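Local coordinates for protein orotidine 5'-phosphate decarboxylase (Sulfolobus solfataricus, PDB 4DBD) that probably catalyses the decarboxylation of orotidine 5'-monophosphate to UMP, the last step of de novo UMP biosynthesis, at residues I127-V141 / Y152-P164. Numbering follows the deposited sequence.
Sequences IKNVIREISPKGIVV and YRRDFEKMTIVSP
Y152 lies with one ring face under the K128 side chain: CE of K128 is 3.8 Å from the centroid of the Y152 ring, 24° off its normal, a CH-pi contact. The K128 chain is extended beyond CG (chi2 -177°), which carries its methylenes over the ring. I139 CD1 packs against the same tyrosine, 3.6 Å from Y152 CD2, while Y152 OH is buried without a partner in the model. With an alanine here, K128 is likely to lose the ring face under its methylenes, and I139 CD1 its neighbour, opening a gap between helix 124-134 and strand 138-141. D155 is the acidic member of a network with K128 and R154; K128 NZ and D155 OD2 are modelled too close together, so the details of that salt bridge are doubtful, but R154 NE reaches D155 OD1 at 2.6 Å, from above the carboxylate plane. F156, just past the helix end, offers its ring edge to R132 CG, which is 3.7 Å from F156 CE1. A water accepts from R132 NE and donates to D155 O, bridging the two helices. M159 bends at chi2 and chi3, placing CE 3.7 Å from I131 CG2, with CG over the CA of G138. From T160 onward backbone pairing dominates: T160 N to K137 O, I139 N to T160 O, V162 N to I139 O (3.0 Å) and V141 N to V162 O form a parallel ladder, and V140 CG2 meets V162 CG2 on one sheet face. S163 OG then donates to V141 O at 2.7 Å, in the carbonyl plane. P164, a predicted substrate-binding residue, rests its CD 3.6 Å from V140 CG1. Parallel strands 138-141 and 160-163, joined through helix 146-155, make a beta-alpha-beta crossover of the eight-stranded TIM barrel.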
loop_
_atom_site.group_PDB
_atom_site.type_symbol
_atom_site.label_atom_id
_atom_site.label_comp_id
_atom_site.label_asym_id
_atom_site.label_seq_id
_atom_site.Cartn_x
_atom_site.Cartn_y
_atom_site.Cartn_z
ATOM N N ILE A 127 8.672 13.517 -7.651
ATOM C CA ILE A 127 9.166 12.328 -6.972
ATOM C C ILE A 127 10.658 12.468 -6.642
ATOM O O ILE A 127 11.086 12.146 -5.542
ATOM C CB ILE A 127 8.836 11.037 -7.783
ATOM C CG1 ILE A 127 7.390 10.605 -7.463
ATOM C CG2 ILE A 127 9.795 9.923 -7.422
ATOM C CD1 ILE A 127 6.756 9.690 -8.497
ATOM N N LYS A 128 11.448 12.970 -7.584
ATOM C CA LYS A 128 12.865 13.213 -7.308
ATOM C C LYS A 128 13.065 14.171 -6.142
ATOM O O LYS A 128 13.934 13.953 -5.294
ATOM C CB LYS A 128 13.591 13.706 -8.567
ATOM C CG LYS A 128 13.775 12.605 -9.590
ATOM C CD LYS A 128 14.563 13.066 -10.819
ATOM C CE LYS A 128 14.690 11.932 -11.830
ATOM N NZ LYS A 128 15.661 12.260 -12.918
ATOM N N ASN A 129 12.261 15.227 -6.090
ATOM C CA ASN A 129 12.309 16.145 -4.956
ATOM C C ASN A 129 11.968 15.479 -3.629
ATOM O O ASN A 129 12.620 15.716 -2.616
ATOM C CB ASN A 129 11.390 17.338 -5.190
ATOM C CG ASN A 129 11.946 18.281 -6.213
ATOM O OD1 ASN A 129 13.136 18.220 -6.529
ATOM N ND2 ASN A 129 11.098 19.155 -6.748
ATOM N N VAL A 130 10.925 14.663 -3.626
ATOM C CA VAL A 130 10.602 13.893 -2.431
ATOM C C VAL A 130 11.805 13.055 -2.016
ATOM O O VAL A 130 12.175 13.009 -0.836
ATOM C CB VAL A 130 9.369 13.008 -2.653
ATOM C CG1 VAL A 130 9.183 12.075 -1.489
ATOM C CG2 VAL A 130 8.133 13.876 -2.851
ATOM N N ILE A 131 12.422 12.379 -2.982
ATOM C CA ILE A 131 13.565 11.527 -2.663
ATOM C C ILE A 131 14.724 12.351 -2.109
ATOM O O ILE A 131 15.389 11.948 -1.158
ATOM C CB ILE A 131 14.009 10.690 -3.888
ATOM C CG1 ILE A 131 12.916 9.670 -4.227
ATOM C CG2 ILE A 131 15.328 9.997 -3.619
ATOM C CD1 ILE A 131 13.067 9.020 -5.606
ATOM N N ARG A 132 14.959 13.515 -2.701
ATOM C CA ARG A 132 16.002 14.412 -2.197
ATOM C C ARG A 132 15.779 14.888 -0.757
ATOM O O ARG A 132 16.721 14.938 0.030
ATOM C CB ARG A 132 16.171 15.604 -3.135
ATOM C CG ARG A 132 16.742 15.223 -4.475
ATOM C CD ARG A 132 16.554 16.350 -5.472
ATOM N NE ARG A 132 17.117 16.010 -6.769
ATOM C CZ ARG A 132 16.518 16.256 -7.930
ATOM N NH1 ARG A 132 15.336 16.861 -7.958
ATOM N NH2 ARG A 132 17.107 15.902 -9.061
ATOM N N GLU A 133 14.542 15.231 -0.409
ATOM C CA GLU A 133 14.238 15.660 0.960
ATOM C C GLU A 133 14.416 14.535 1.977
ATOM O O GLU A 133 14.964 14.741 3.055
ATOM C CB GLU A 133 12.815 16.208 1.064
ATOM C CG GLU A 133 12.624 17.588 0.481
ATOM C CD GLU A 133 11.207 18.094 0.669
ATOM O OE1 GLU A 133 10.470 17.499 1.485
ATOM O OE2 GLU A 133 10.827 19.079 -0.005
ATOM N N ILE A 134 13.944 13.344 1.626
ATOM C CA ILE A 134 13.909 12.215 2.551
ATOM C C ILE A 134 15.258 11.523 2.675
ATOM O O ILE A 134 15.637 11.084 3.758
ATOM C CB ILE A 134 12.824 11.189 2.133
ATOM C CG1 ILE A 134 11.431 11.800 2.317
ATOM C CG2 ILE A 134 12.950 9.890 2.931
ATOM C CD1 ILE A 134 11.000 11.929 3.779
ATOM N N SER A 135 15.988 11.442 1.569
ATOM C CA SER A 135 17.300 10.805 1.557
ATOM C C SER A 135 17.240 9.363 2.064
ATOM O O SER A 135 17.879 9.019 3.064
ATOM C CB SER A 135 18.301 11.632 2.374
ATOM O OG SER A 135 19.589 11.045 2.335
ATOM N N PRO A 136 16.467 8.514 1.372
ATOM C CA PRO A 136 16.317 7.096 1.718
ATOM C C PRO A 136 17.620 6.327 1.493
ATOM O O PRO A 136 18.531 6.845 0.854
ATOM C CB PRO A 136 15.234 6.610 0.737
ATOM C CG PRO A 136 15.370 7.555 -0.461
ATOM C CD PRO A 136 15.718 8.886 0.152
ATOM N N LYS A 137 17.713 5.114 2.030
ATOM C CA LYS A 137 18.831 4.221 1.721
ATOM C C LYS A 137 18.839 3.914 0.224
ATOM O O LYS A 137 19.896 3.880 -0.414
ATOM C CB LYS A 137 18.696 2.918 2.504
ATOM C CG LYS A 137 19.616 1.793 2.016
ATOM C CD LYS A 137 20.911 1.718 2.810
ATOM C CE LYS A 137 21.813 0.591 2.291
ATOM N NZ LYS A 137 21.034 -0.475 1.608
ATOM N N GLY A 138 17.648 3.712 -0.332
ATOM C CA GLY A 138 17.520 3.258 -1.704
ATOM C C GLY A 138 16.248 3.709 -2.389
ATOM O O GLY A 138 15.371 4.329 -1.769
ATOM N N ILE A 139 16.153 3.394 -3.679
ATOM C CA ILE A 139 14.975 3.708 -4.470
ATOM C C ILE A 139 14.677 2.559 -5.407
ATOM O O ILE A 139 15.583 1.830 -5.831
ATOM C CB ILE A 139 15.141 5.016 -5.291
ATOM C CG1 ILE A 139 16.402 4.944 -6.140
ATOM C CG2 ILE A 139 15.172 6.236 -4.350
ATOM C CD1 ILE A 139 16.633 6.187 -7.001
ATOM N N VAL A 140 13.397 2.395 -5.719
ATOM C CA VAL A 140 12.947 1.333 -6.596
ATOM C C VAL A 140 12.712 1.941 -7.976
ATOM O O VAL A 140 11.885 2.835 -8.118
ATOM C CB VAL A 140 11.623 0.712 -6.065
ATOM C CG1 VAL A 140 11.182 -0.461 -6.940
ATOM C CG2 VAL A 140 11.775 0.272 -4.621
ATOM N N VAL A 141 13.465 1.488 -8.978
ATOM C CA VAL A 141 13.281 1.972 -10.351
ATOM C C VAL A 141 13.023 0.788 -11.283
ATOM O O VAL A 141 13.880 -0.086 -11.438
ATOM C CB VAL A 141 14.496 2.765 -10.862
ATOM C CG1 VAL A 141 14.147 3.425 -12.189
ATOM C CG2 VAL A 141 14.913 3.818 -9.841
ATOM N N TYR A 152 18.217 7.892 -13.043
ATOM C CA TYR A 152 18.221 7.902 -11.585
ATOM C C TYR A 152 19.612 7.615 -11.019
ATOM O O TYR A 152 19.995 8.181 -9.999
ATOM C CB TYR A 152 17.152 6.969 -10.991
ATOM C CG TYR A 152 15.814 7.656 -10.849
ATOM C CD1 TYR A 152 14.950 7.758 -11.925
ATOM C CD2 TYR A 152 15.434 8.238 -9.646
ATOM C CE1 TYR A 152 13.731 8.401 -11.809
ATOM C CE2 TYR A 152 14.214 8.886 -9.520
ATOM C CZ TYR A 152 13.371 8.958 -10.607
ATOM O OH TYR A 152 12.157 9.609 -10.499
ATOM N N ARG A 153 20.381 6.764 -11.690
ATOM C CA ARG A 153 21.741 6.479 -11.233
ATOM C C ARG A 153 22.595 7.743 -11.321
ATOM O O ARG A 153 23.424 8.007 -10.452
ATOM C CB ARG A 153 22.369 5.343 -12.038
ATOM C CG ARG A 153 23.869 5.174 -11.808
ATOM C CD ARG A 153 24.194 5.008 -10.335
ATOM N NE ARG A 153 23.672 3.749 -9.823
ATOM C CZ ARG A 153 23.334 3.534 -8.556
ATOM N NH1 ARG A 153 23.448 4.502 -7.655
ATOM N NH2 ARG A 153 22.864 2.349 -8.199
ATOM N N ARG A 154 22.383 8.509 -12.386
ATOM C CA ARG A 154 23.058 9.791 -12.577
ATOM C C ARG A 154 22.656 10.781 -11.486
ATOM O O ARG A 154 23.507 11.454 -10.899
ATOM C CB ARG A 154 22.693 10.367 -13.953
ATOM C CG ARG A 154 22.897 11.878 -14.079
ATOM C CD ARG A 154 22.108 12.463 -15.246
ATOM N NE ARG A 154 20.682 12.627 -14.953
ATOM C CZ ARG A 154 19.737 12.709 -15.887
ATOM N NH1 ARG A 154 20.072 12.626 -17.171
ATOM N NH2 ARG A 154 18.460 12.862 -15.545
ATOM N N ASP A 155 21.352 10.862 -11.224
ATOM C CA ASP A 155 20.806 11.841 -10.288
ATOM C C ASP A 155 21.071 11.478 -8.831
ATOM O O ASP A 155 21.049 12.336 -7.960
ATOM C CB ASP A 155 19.299 12.001 -10.501
ATOM C CG ASP A 155 18.951 12.562 -11.870
ATOM O OD1 ASP A 155 19.843 13.130 -12.549
ATOM O OD2 ASP A 155 17.770 12.436 -12.267
ATOM N N PHE A 156 21.314 10.202 -8.569
ATOM C CA PHE A 156 21.490 9.727 -7.202
ATOM C C PHE A 156 22.629 8.711 -7.140
ATOM O O PHE A 156 22.413 7.526 -6.893
ATOM C CB PHE A 156 20.169 9.142 -6.664
ATOM C CG PHE A 156 19.013 10.123 -6.688
ATOM C CD1 PHE A 156 18.794 10.992 -5.621
ATOM C CD2 PHE A 156 18.149 10.180 -7.772
ATOM C CE1 PHE A 156 17.740 11.898 -5.645
ATOM C CE2 PHE A 156 17.089 11.087 -7.805
ATOM C CZ PHE A 156 16.888 11.954 -6.739
ATOM N N GLU A 157 23.848 9.189 -7.363
ATOM C CA GLU A 157 25.006 8.309 -7.487
ATOM C C GLU A 157 25.252 7.382 -6.285
ATOM O O GLU A 157 25.744 6.270 -6.456
ATOM C CB GLU A 157 26.272 9.121 -7.794
ATOM C CG GLU A 157 26.805 9.911 -6.607
ATOM C CD GLU A 157 28.296 10.206 -6.718
ATOM O OE1 GLU A 157 28.981 9.556 -7.543
ATOM O OE2 GLU A 157 28.781 11.088 -5.974
ATOM N N LYS A 158 24.922 7.830 -5.073
ATOM C CA LYS A 158 25.230 7.045 -3.872
ATOM C C LYS A 158 24.097 6.125 -3.400
ATOM O O LYS A 158 24.306 5.251 -2.553
ATOM C CB LYS A 158 25.651 7.963 -2.714
ATOM C CG LYS A 158 27.047 8.546 -2.843
ATOM C CD LYS A 158 27.467 9.213 -1.544
ATOM C CE LYS A 158 28.864 9.804 -1.649
ATOM N NZ LYS A 158 28.941 10.842 -2.714
ATOM N N MET A 159 22.906 6.330 -3.947
ATOM C CA MET A 159 21.725 5.579 -3.555
ATOM C C MET A 159 21.806 4.121 -3.996
ATOM O O MET A 159 22.355 3.828 -5.063
ATOM C CB MET A 159 20.516 6.213 -4.238
ATOM C CG MET A 159 19.209 5.809 -3.636
ATOM S SD MET A 159 18.924 6.846 -2.215
ATOM C CE MET A 159 18.633 8.406 -3.019
ATOM N N THR A 160 21.270 3.203 -3.186
ATOM C CA THR A 160 21.024 1.842 -3.669
ATOM C C THR A 160 19.821 1.852 -4.610
ATOM O O THR A 160 18.740 2.317 -4.250
ATOM C CB THR A 160 20.770 0.848 -2.515
ATOM O OG1 THR A 160 21.896 0.860 -1.631
ATOM C CG2 THR A 160 20.560 -0.573 -3.044
ATOM N N ILE A 161 20.010 1.332 -5.815
ATOM C CA ILE A 161 18.926 1.254 -6.784
ATOM C C ILE A 161 18.535 -0.203 -6.957
ATOM O O ILE A 161 19.376 -1.049 -7.227
ATOM C CB ILE A 161 19.327 1.911 -8.129
ATOM C CG1 ILE A 161 19.616 3.399 -7.904
ATOM C CG2 ILE A 161 18.253 1.697 -9.198
ATOM C CD1 ILE A 161 19.841 4.221 -9.179
ATOM N N VAL A 162 17.252 -0.492 -6.760
ATOM C CA VAL A 162 16.733 -1.853 -6.892
ATOM C C VAL A 162 15.663 -1.841 -7.969
ATOM O O VAL A 162 14.888 -0.875 -8.084
ATOM C CB VAL A 162 16.174 -2.399 -5.559
ATOM C CG1 VAL A 162 17.296 -2.518 -4.530
ATOM C CG2 VAL A 162 15.034 -1.516 -5.050
ATOM N N SER A 163 15.652 -2.888 -8.789
ATOM C CA SER A 163 14.836 -2.878 -9.999
ATOM C C SER A 163 14.062 -4.163 -10.193
ATOM O O SER A 163 14.637 -5.198 -10.515
ATOM C CB SER A 163 15.716 -2.648 -11.232
ATOM O OG SER A 163 16.298 -1.364 -11.214
ATOM N N PRO A 164 12.738 -4.087 -10.019
ATOM C CA PRO A 164 11.857 -5.231 -10.255
ATOM C C PRO A 164 11.448 -5.258 -11.715
ATOM O O PRO A 164 11.962 -4.464 -12.499
ATOM C CB PRO A 164 10.655 -4.934 -9.350
ATOM C CG PRO A 164 10.612 -3.440 -9.251
ATOM C CD PRO A 164 12.015 -2.917 -9.487
HETATM O O HOH W 1 19.385 14.946 -7.899
#